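Local coordinates for putative lipoprotein YcdA (PDB 4R4G) that is of unknown function but is probably a membrane-anchored lipoprotein, pairing an Ig-like N-terminal domain with a C-terminal domain of the NTF2 clan, at residues F62-G67 and Y108-T113; I235-V240 and E292-V297; Y24-K29 and D37-K42. All blocks are in the same frame, centred on the assembly; numbering follows the deposited sequence.

Contact 1: F62-G67 and Y108-T113; sequences FTLYQG and YELNYT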
loop_
_atom_site.group_PDB
_atom_site.type_symbol
_atom_site.label_atom_id
_atom_site.label_comp_id
_atom_site.label_asym_id
_atom_site.label_seq_id
_atom_site.Cartn_x
_atom_site.Cartn_y
_atom_site.Cartn_z
ATOM N N PHE A 62 1.182 -30.922 -0.314
ATOM C CA PHE A 62 1.787 -30.202 -1.434
ATOM C C PHE A 62 3.057 -29.526 -0.992
ATOM O O PHE A 62 3.131 -29.012 0.126
ATOM C CB PHE A 62 0.824 -29.153 -2.030
ATOM C CG PHE A 62 -0.506 -29.668 -2.529
ATOM C CD1 PHE A 62 -1.560 -29.897 -1.645
ATOM C CD2 PHE A 62 -0.723 -29.880 -3.888
ATOM C CE1 PHE A 62 -2.799 -30.331 -2.105
ATOM C CE2 PHE A 62 -1.969 -30.306 -4.349
ATOM C CZ PHE A 62 -3.002 -30.517 -3.455
ATOM N N THR A 63 4.067 -29.539 -1.870
ATOM C CA THR A 63 5.357 -28.881 -1.663
ATOM C C THR A 63 5.679 -28.110 -2.928
ATOM O O THR A 63 5.295 -28.528 -4.027
ATOM C CB THR A 63 6.472 -29.875 -1.281
ATOM O OG1 THR A 63 6.640 -30.813 -2.336
ATOM C CG2 THR A 63 6.191 -30.620 0.020
ATOM N N LEU A 64 6.366 -26.983 -2.784
ATOM C CA LEU A 64 6.777 -26.228 -3.949
ATOM C C LEU A 64 8.267 -26.110 -3.984
ATOM O O LEU A 64 8.894 -25.846 -2.958
ATOM C CB LEU A 64 6.146 -24.820 -3.971
ATOM C CG LEU A 64 6.220 -24.093 -5.304
ATOM C CD1 LEU A 64 4.963 -24.291 -6.095
ATOM C CD2 LEU A 64 6.418 -22.676 -5.100
ATOM N N TYR A 65 8.831 -26.250 -5.175
ATOM C CA TYR A 65 10.241 -26.054 -5.434
ATOM C C TYR A 65 10.388 -24.869 -6.337
ATOM O O TYR A 65 9.597 -24.699 -7.262
ATOM C CB TYR A 65 10.888 -27.299 -6.058
ATOM C CG TYR A 65 11.118 -28.416 -5.058
ATOM C CD1 TYR A 65 10.083 -29.271 -4.683
ATOM C CD2 TYR A 65 12.371 -28.631 -4.499
ATOM C CE1 TYR A 65 10.288 -30.296 -3.758
ATOM C CE2 TYR A 65 12.573 -29.610 -3.525
ATOM C CZ TYR A 65 11.534 -30.452 -3.170
ATOM O OH TYR A 65 11.767 -31.470 -2.270
ATOM N N GLN A 66 11.372 -24.017 -6.039
ATOM C CA GLN A 66 11.794 -22.897 -6.861
ATOM C C GLN A 66 13.154 -23.282 -7.327
ATOM O O GLN A 66 14.048 -23.488 -6.494
ATOM C CB GLN A 66 11.791 -21.611 -6.063
ATOM C CG GLN A 66 12.161 -20.415 -6.870
ATOM C CD GLN A 66 12.315 -19.266 -5.953
ATOM O OE1 GLN A 66 11.360 -18.543 -5.676
ATOM N NE2 GLN A 66 13.511 -19.120 -5.420
ATOM N N GLY A 67 13.284 -23.518 -8.624
ATOM C CA GLY A 67 14.504 -24.077 -9.178
ATOM C C GLY A 67 14.572 -25.490 -8.648
ATOM O O GLY A 67 13.597 -26.256 -8.794
ATOM N N TYR A 108 8.812 -22.748 -10.956
ATOM C CA TYR A 108 8.296 -23.510 -9.828
ATOM C C TYR A 108 7.841 -24.895 -10.257
ATOM O O TYR A 108 7.669 -25.177 -11.447
ATOM C CB TYR A 108 7.168 -22.751 -9.086
ATOM C CG TYR A 108 7.463 -21.268 -8.926
ATOM C CD1 TYR A 108 8.513 -20.826 -8.116
ATOM C CD2 TYR A 108 6.724 -20.311 -9.618
ATOM C CE1 TYR A 108 8.824 -19.470 -8.012
ATOM C CE2 TYR A 108 7.011 -18.949 -9.499
ATOM C CZ TYR A 108 8.062 -18.534 -8.696
ATOM O OH TYR A 108 8.360 -17.200 -8.593
ATOM N N GLU A 109 7.765 -25.783 -9.267
ATOM C CA GLU A 109 7.319 -27.138 -9.397
ATOM C C GLU A 109 6.487 -27.450 -8.184
ATOM O O GLU A 109 6.978 -27.353 -7.064
ATOM C CB GLU A 109 8.484 -28.100 -9.570
ATOM C CG GLU A 109 8.026 -29.542 -9.729
ATOM C CD GLU A 109 9.064 -30.551 -10.173
ATOM O OE1 GLU A 109 9.395 -30.575 -11.383
ATOM O OE2 GLU A 109 9.478 -31.376 -9.324
ATOM N N LEU A 110 5.196 -27.746 -8.408
ATOM C CA LEU A 110 4.259 -28.120 -7.370
ATOM C C LEU A 110 4.137 -29.622 -7.379
ATOM O O LEU A 110 3.869 -30.191 -8.439
ATOM C CB LEU A 110 2.892 -27.447 -7.593
ATOM C CG LEU A 110 1.802 -27.727 -6.550
ATOM C CD1 LEU A 110 2.015 -26.911 -5.315
ATOM C CD2 LEU A 110 0.437 -27.404 -7.102
ATOM N N ASN A 111 4.365 -30.269 -6.214
ATOM C CA ASN A 111 4.231 -31.727 -6.087
ATOM C C ASN A 111 3.128 -32.034 -5.109
ATOM O O ASN A 111 2.987 -31.346 -4.102
ATOM C CB ASN A 111 5.537 -32.440 -5.668
ATOM C CG ASN A 111 5.429 -33.976 -5.631
ATOM O OD1 ASN A 111 5.334 -34.655 -6.672
ATOM N ND2 ASN A 111 5.406 -34.564 -4.432
ATOM N N TYR A 112 2.301 -33.054 -5.439
ATOM C CA TYR A 112 1.189 -33.541 -4.621
ATOM C C TYR A 112 1.407 -34.999 -4.332
ATOM O O TYR A 112 1.554 -35.779 -5.274
ATOM C CB TYR A 112 -0.184 -33.329 -5.268
ATOM C CG TYR A 112 -1.298 -34.055 -4.531
ATOM C CD1 TYR A 112 -1.664 -33.686 -3.237
ATOM C CD2 TYR A 112 -1.954 -35.138 -5.109
ATOM C CE1 TYR A 112 -2.702 -34.338 -2.564
ATOM C CE2 TYR A 112 -2.967 -35.820 -4.430
ATOM C CZ TYR A 112 -3.340 -35.417 -3.159
ATOM O OH TYR A 112 -4.328 -36.107 -2.484
ATOM N N THR A 113 1.439 -35.367 -3.030
ATOM C CA THR A 113 1.596 -36.746 -2.578
ATOM C C THR A 113 0.348 -37.073 -1.757
ATOM O O THR A 113 0.192 -36.588 -0.627
ATOM C CB THR A 113 2.944 -36.990 -1.856
ATOM O OG1 THR A 113 4.011 -36.836 -2.799
ATOM C CG2 THR A 113 3.040 -38.390 -1.242
HETATM O O HOH W 1 4.498 -33.172 -1.815
#
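T63 and N111 are tied by two backbone hydrogen bonds: N111 N gives its hydrogen to T63 O at 2.9 Å, almost straight at 172°, and T63 N gives its own to N111 O at 3.1 Å. Two residues along, Y65 and E109 repeat the exchange, with Y65 N to E109 O at 2.9 Å and E109 N answering to Y65 O. On this partly exposed face a water lies 3.2 Å from T63 OG1 and also donates weakly to N111 O. The threonine hydroxyl stands between its own backbone N and carbonyl carbon (chi1 61°), above the strand pair and within range of that water.

The non-hydrogen-bonded pairs F62-Y112, L64-L110 and Q66-Y108 turn to the other face, which is largely apolar. Y112 CD1 sits over one face of the F62 ring, toward its rim, 3.4 Å from F62 CZ; the two ring planes are inclined by 34°. The L64 and L110 side chains cross at about a right angle, with L64 CD1 4.0 Å from L110 CD1, and L64 also touches the Y108 CB. Q66 runs alongside Y108: Q66 CB meets the edge of the ring in its plane and Q66 CG lies 3.7 Å from Y108 CE1, a mixed position that the aliphatic part of glutamine suits. Both polar ends go to the turn after strand 93-102: Q66 OE1 accepts from D103 N, while Y108 OH bonds to D103 O and K106 N.

F62 reaches V45, V47 and L98 of the opposing sheet, and L64 reaches L41 and F100. Strands 62-66 and 107-112, 41 residues apart in the chain, thus pair in one sheet and turn their apolar face to the second, as in the Ig-like sandwich of this DUF4352 domain.

Contact 2: I235-V240 and E292-V297; sequences IVEATV and EKTVEV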
loop_
_atom_site.group_PDB
_atom_site.type_symbol
_atom_site.label_atom_id
_atom_site.label_comp_id
_atom_site.label_asym_id
_atom_site.label_seq_id
_atom_site.Cartn_x
_atom_site.Cartn_y
_atom_site.Cartn_z
ATOM N N ILE A 235 -2.512 -2.099 3.305
ATOM C CA ILE A 235 -1.618 -1.313 4.157
ATOM C C ILE A 235 -0.487 -0.789 3.285
ATOM O O ILE A 235 0.286 -1.571 2.720
ATOM C CB ILE A 235 -1.087 -2.051 5.429
ATOM C CG1 ILE A 235 -2.239 -2.459 6.368
ATOM C CG2 ILE A 235 -0.011 -1.212 6.176
ATOM C CD1 ILE A 235 -3.175 -1.303 6.868
ATOM N N VAL A 236 -0.413 0.545 3.165
ATOM C CA VAL A 236 0.604 1.242 2.408
ATOM C C VAL A 236 1.558 1.867 3.406
ATOM O O VAL A 236 1.141 2.560 4.341
ATOM C CB VAL A 236 0.028 2.275 1.418
ATOM C CG1 VAL A 236 1.143 2.870 0.556
ATOM C CG2 VAL A 236 -1.049 1.664 0.532
ATOM N N GLU A 237 2.833 1.575 3.229
ATOM C CA GLU A 237 3.919 2.070 4.049
ATOM C C GLU A 237 4.491 3.294 3.341
ATOM O O GLU A 237 5.082 3.177 2.262
ATOM C CB GLU A 237 4.947 0.946 4.219
ATOM C CG GLU A 237 6.014 1.161 5.268
ATOM C CD GLU A 237 6.581 -0.125 5.845
ATOM O OE1 GLU A 237 5.790 -0.962 6.346
ATOM O OE2 GLU A 237 7.824 -0.279 5.822
ATOM N N ALA A 238 4.231 4.478 3.896
ATOM C CA ALA A 238 4.698 5.735 3.315
ATOM C C ALA A 238 5.954 6.199 4.015
ATOM O O ALA A 238 5.945 6.402 5.229
ATOM C CB ALA A 238 3.617 6.785 3.412
ATOM N N THR A 239 7.053 6.301 3.269
ATOM C CA THR A 239 8.309 6.752 3.848
ATOM C C THR A 239 8.453 8.165 3.356
ATOM O O THR A 239 8.578 8.417 2.150
ATOM C CB THR A 239 9.469 5.784 3.535
ATOM O OG1 THR A 239 9.127 4.443 3.973
ATOM C CG2 THR A 239 10.776 6.235 4.161
ATOM N N VAL A 240 8.350 9.099 4.293
ATOM C CA VAL A 240 8.313 10.498 3.965
ATOM C C VAL A 240 9.548 11.241 4.429
ATOM O O VAL A 240 9.899 11.176 5.611
ATOM C CB VAL A 240 7.024 11.129 4.591
ATOM C CG1 VAL A 240 6.996 12.658 4.432
ATOM C CG2 VAL A 240 5.748 10.495 4.021
ATOM N N GLU A 292 13.756 10.618 7.977
ATOM C CA GLU A 292 12.590 10.079 7.295
ATOM C C GLU A 292 11.634 9.547 8.342
ATOM O O GLU A 292 12.071 9.163 9.427
ATOM C CB GLU A 292 12.980 8.952 6.326
ATOM C CG GLU A 292 13.458 9.408 4.959
ATOM C CD GLU A 292 13.608 8.312 3.914
ATOM O OE1 GLU A 292 14.018 7.179 4.271
ATOM O OE2 GLU A 292 13.318 8.594 2.727
ATOM N N LYS A 293 10.346 9.524 8.036
ATOM C CA LYS A 293 9.341 8.965 8.928
ATOM C C LYS A 293 8.515 8.008 8.111
ATOM O O LYS A 293 8.169 8.300 6.964
ATOM C CB LYS A 293 8.487 10.061 9.592
ATOM C CG LYS A 293 7.761 9.609 10.869
ATOM C CD LYS A 293 7.340 10.804 11.727
ATOM C CE LYS A 293 6.780 10.432 13.081
ATOM N NZ LYS A 293 6.773 11.600 14.010
ATOM N N THR A 294 8.270 6.834 8.657
ATOM C CA THR A 294 7.483 5.837 7.954
ATOM C C THR A 294 6.114 5.771 8.619
ATOM O O THR A 294 6.027 5.651 9.842
ATOM C CB THR A 294 8.224 4.515 7.910
ATOM O OG1 THR A 294 9.568 4.764 7.484
ATOM C CG2 THR A 294 7.581 3.542 6.965
ATOM N N VAL A 295 5.053 5.936 7.837
ATOM C CA VAL A 295 3.690 5.942 8.366
ATOM C C VAL A 295 2.926 4.855 7.674
ATOM O O VAL A 295 3.017 4.736 6.457
ATOM C CB VAL A 295 2.990 7.329 8.207
ATOM C CG1 VAL A 295 1.550 7.296 8.713
ATOM C CG2 VAL A 295 3.761 8.419 8.926
ATOM N N GLU A 296 2.179 4.058 8.429
ATOM C CA GLU A 296 1.344 3.027 7.826
ATOM C C GLU A 296 -0.021 3.627 7.640
ATOM O O GLU A 296 -0.528 4.305 8.536
ATOM C CB GLU A 296 1.307 1.738 8.659
ATOM C CG GLU A 296 2.537 0.871 8.465
ATOM C CD GLU A 296 2.485 -0.511 9.085
ATOM O OE1 GLU A 296 2.084 -0.620 10.269
ATOM O OE2 GLU A 296 2.906 -1.477 8.404
ATOM N N VAL A 297 -0.566 3.469 6.444
ATOM C CA VAL A 297 -1.838 4.059 6.050
ATOM C C VAL A 297 -2.701 2.964 5.446
ATOM O O VAL A 297 -2.226 2.197 4.607
ATOM C CB VAL A 297 -1.567 5.243 5.061
ATOM C CG1 VAL A 297 -2.761 5.545 4.166
ATOM C CG2 VAL A 297 -1.123 6.494 5.806
#
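T294 places its methyl against two residues of the facing strand. With CG2 anti to the backbone N, the methyl meets the CG methylene of E237, T294 CG2 lying 3.3 Å from E237 CG and 3.5 Å from T239 OG1. E237 crosses T294 obliquely, its chain extended beyond CG, and its carboxylate continues toward that of E296: E237 OE1 and E296 OE2 are 3.6 Å apart, the two planes turned 64° from each other. These like charges probably repel, though solvent may screen them at E296, which is exposed. E296 also slants across I235, whose CG2 lies 3.7 Å from E296 OE2. At the other end T239 CG2 meets the carboxylate of E292, 3.4 Å from E292 OE1.

Six backbone hydrogen bonds join the strands in the pairs V236-V297, A238-V295 and V240-K293; V240 N to K293 O, at 2.8 Å, is nearly straight (179°). This is the antiparallel pairing of strands 233-244 and 293-301 in the mixed sheet of the DUF5105 domain, an NTF2-clan family. It is no hairpin: helices 248-260 and 268-283 lie in the chain between the two strands.

V236, A238, V240, V295 and V297 face the opposite way, where helices 145-157 and 314-321 and the loop at F323 cover them. Across the pair the CB atoms of V236, A238, V240 and V297 rest on backbone carbonyls, as V236 CB does on V297 O at 3.9 Å. V236 and V297 both pack on L150 of helix 145-157; A238 touches L319 of helix 314-321, and its small side chain suits close helix-sheet packing. K293 starts on this apolar face, but its extended chain carries the ammonium group away from the facing strand.

Contact 3: Y24-K29 and D37-K42; sequences YTLPSK and DQLVLK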
loop_
_atom_site.group_PDB
_atom_site.type_symbol
_atom_site.label_atom_id
_atom_site.label_comp_id
_atom_site.label_asym_id
_atom_site.label_seq_id
_atom_site.Cartn_x
_atom_site.Cartn_y
_atom_site.Cartn_z
ATOM N N TYR A 24 0.567 -14.139 -7.841
ATOM C CA TYR A 24 1.478 -13.586 -6.846
ATOM C C TYR A 24 0.664 -12.764 -5.872
ATOM O O TYR A 24 -0.286 -12.054 -6.268
ATOM C CB TYR A 24 2.564 -12.712 -7.492
ATOM C CG TYR A 24 3.563 -13.454 -8.345
ATOM C CD1 TYR A 24 4.505 -14.306 -7.768
ATOM C CD2 TYR A 24 3.637 -13.233 -9.717
ATOM C CE1 TYR A 24 5.465 -14.954 -8.545
ATOM C CE2 TYR A 24 4.594 -13.876 -10.504
ATOM C CZ TYR A 24 5.502 -14.742 -9.914
ATOM O OH TYR A 24 6.449 -15.376 -10.675
ATOM N N THR A 25 1.001 -12.885 -4.593
ATOM C CA THR A 25 0.331 -12.127 -3.543
ATOM C C THR A 25 1.391 -11.551 -2.611
ATOM O O THR A 25 2.565 -11.959 -2.632
ATOM C CB THR A 25 -0.717 -12.977 -2.769
ATOM O OG1 THR A 25 -0.088 -14.084 -2.106
ATOM C CG2 THR A 25 -1.888 -13.454 -3.638
ATOM N N LEU A 26 0.978 -10.564 -1.827
ATOM C CA LEU A 26 1.853 -9.989 -0.833
ATOM C C LEU A 26 1.680 -10.835 0.385
ATOM O O LEU A 26 0.544 -11.258 0.633
ATOM C CB LEU A 26 1.488 -8.524 -0.527
ATOM C CG LEU A 26 1.896 -7.444 -1.512
ATOM C CD1 LEU A 26 1.279 -6.155 -1.099
ATOM C CD2 LEU A 26 3.411 -7.267 -1.573
ATOM N N PRO A 27 2.727 -11.038 1.206
ATOM C CA PRO A 27 2.543 -11.833 2.426
ATOM C C PRO A 27 1.532 -11.238 3.428
ATOM O O PRO A 27 1.072 -10.092 3.295
ATOM C CB PRO A 27 3.951 -11.883 3.024
ATOM C CG PRO A 27 4.710 -10.795 2.372
ATOM C CD PRO A 27 4.133 -10.611 1.037
ATOM N N SER A 28 1.149 -12.054 4.428
ATOM C CA SER A 28 0.256 -11.655 5.512
ATOM C C SER A 28 0.963 -10.579 6.331
ATOM O O SER A 28 2.198 -10.600 6.361
ATOM C CB SER A 28 -0.073 -12.873 6.376
ATOM O OG SER A 28 -0.773 -12.557 7.571
ATOM N N LYS A 29 0.212 -9.647 7.000
ATOM C CA LYS A 29 0.816 -8.622 7.884
ATOM C C LYS A 29 1.676 -9.328 8.957
ATOM O O LYS A 29 2.698 -8.800 9.399
ATOM C CB LYS A 29 -0.254 -7.719 8.594
ATOM C CG LYS A 29 -1.411 -7.168 7.740
ATOM C CD LYS A 29 -2.440 -6.289 8.504
ATOM C CE LYS A 29 -3.557 -5.823 7.569
ATOM N NZ LYS A 29 -4.502 -4.855 8.205
ATOM N N ASP A 37 11.601 -8.554 -0.373
ATOM C CA ASP A 37 11.790 -8.780 -1.794
ATOM C C ASP A 37 11.087 -10.063 -2.279
ATOM O O ASP A 37 11.110 -10.361 -3.480
ATOM C CB ASP A 37 13.289 -8.822 -2.085
ATOM C CG ASP A 37 13.981 -7.526 -1.697
ATOM O OD1 ASP A 37 13.487 -6.431 -2.108
ATOM O OD2 ASP A 37 14.993 -7.593 -0.962
ATOM N N GLN A 38 10.434 -10.799 -1.360
ATOM C CA GLN A 38 9.724 -12.023 -1.720
ATOM C C GLN A 38 8.244 -11.789 -1.796
ATOM O O GLN A 38 7.719 -10.832 -1.208
ATOM C CB GLN A 38 10.021 -13.166 -0.746
ATOM C CG GLN A 38 11.350 -13.814 -1.031
ATOM C CD GLN A 38 11.750 -14.849 -0.026
ATOM O OE1 GLN A 38 11.535 -14.707 1.184
ATOM N NE2 GLN A 38 12.397 -15.903 -0.505
ATOM N N LEU A 39 7.573 -12.680 -2.543
ATOM C CA LEU A 39 6.130 -12.704 -2.720
ATOM C C LEU A 39 5.610 -14.033 -2.221
ATOM O O LEU A 39 6.386 -14.888 -1.768
ATOM C CB LEU A 39 5.750 -12.483 -4.195
ATOM C CG LEU A 39 6.096 -11.122 -4.805
ATOM C CD1 LEU A 39 5.724 -11.087 -6.270
ATOM C CD2 LEU A 39 5.374 -9.972 -4.069
ATOM N N VAL A 40 4.302 -14.214 -2.290
ATOM C CA VAL A 40 3.675 -15.457 -1.885
ATOM C C VAL A 40 2.937 -15.961 -3.101
ATOM O O VAL A 40 2.139 -15.213 -3.667
ATOM C CB VAL A 40 2.777 -15.277 -0.627
ATOM C CG1 VAL A 40 1.905 -16.509 -0.373
ATOM C CG2 VAL A 40 3.631 -14.964 0.598
ATOM N N LEU A 41 3.240 -17.192 -3.546
ATOM C CA LEU A 41 2.577 -17.769 -4.708
ATOM C C LEU A 41 1.289 -18.435 -4.244
ATOM O O LEU A 41 1.328 -19.324 -3.389
ATOM C CB LEU A 41 3.510 -18.753 -5.430
ATOM C CG LEU A 41 3.033 -19.323 -6.767
ATOM C CD1 LEU A 41 3.256 -18.334 -7.895
ATOM C CD2 LEU A 41 3.737 -20.610 -7.067
ATOM N N LYS A 42 0.139 -17.945 -4.755
ATOM C CA LYS A 42 -1.191 -18.469 -4.418
ATOM C C LYS A 42 -1.621 -19.383 -5.550
ATOM O O LYS A 42 -1.858 -18.921 -6.673
ATOM C CB LYS A 42 -2.198 -17.318 -4.170
ATOM C CG LYS A 42 -3.590 -17.730 -3.693
ATOM C CD LYS A 42 -4.417 -16.502 -3.368
ATOM C CE LYS A 42 -5.904 -16.735 -3.413
ATOM N NZ LYS A 42 -6.653 -15.651 -2.712
#
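T25 and V40 form the last antiparallel hydrogen-bonded pair before a long connection between strands 16-25 and 39-48 of the Ig-like domain. T25 N donates to V40 O at 2.8 Å and V40 N to T25 O at 2.9 Å. V40 O takes a second bond, from T25 OG1 at 2.9 Å, approaching from above the carbonyl plane and 47° out of it. A chi1 of 62° turns the hydroxyl to this carbonyl, adding to the bond from the backbone N-H, which is what threonine brings here. The T25 and K42 side chains cross at about a right angle, T25 CG2 touching K42 CB.

The run 24-27 and the run 38-42 lie 113° apart; after T25 only L26 and P27 keep touch, L26 with L39 and P27 with V40, where P27 CB lies 3.9 Å from V40 CG2. Y24 points to the other face, where L39 CD1 lies 3.8 Å from Y24 CD1, the two side chains again nearly perpendicular; L41 CD1 approaches Y24 CE1.

Y24 OH bonds to G105 N and G131 O, while its ring lies on I136 and A140 of helix 134-141. L39 shares A140; L41 and V40 lean on strand 93-102, and L26 reaches T226 and I229 of strand 221-230.

Overall arrangement
Contacts 1 and 3 belong to the two facing sheets of the Ig-like sandwich, their centres about 16 Å apart. They meet in its interior, where L64 CD2 lies 3.9 Å from L41 CD2, and again among the loops that bind the tyrosine hydroxyls, where Y108 OH comes 3.4 Å from Y24 OH in a weak hydrogen bond. Contact 2 lies in the C-terminal domain, with its centre about 35 Å from that of contact 1 but only about 19 Å from that of contact 3. The loop of contact 3 touches it directly, K29 NZ being 3.8 Å from I235 CG1. No active site is known; bound tetraethylene glycol, probably from the crystallisation liquor, is found near N111, and also near E237 and L26.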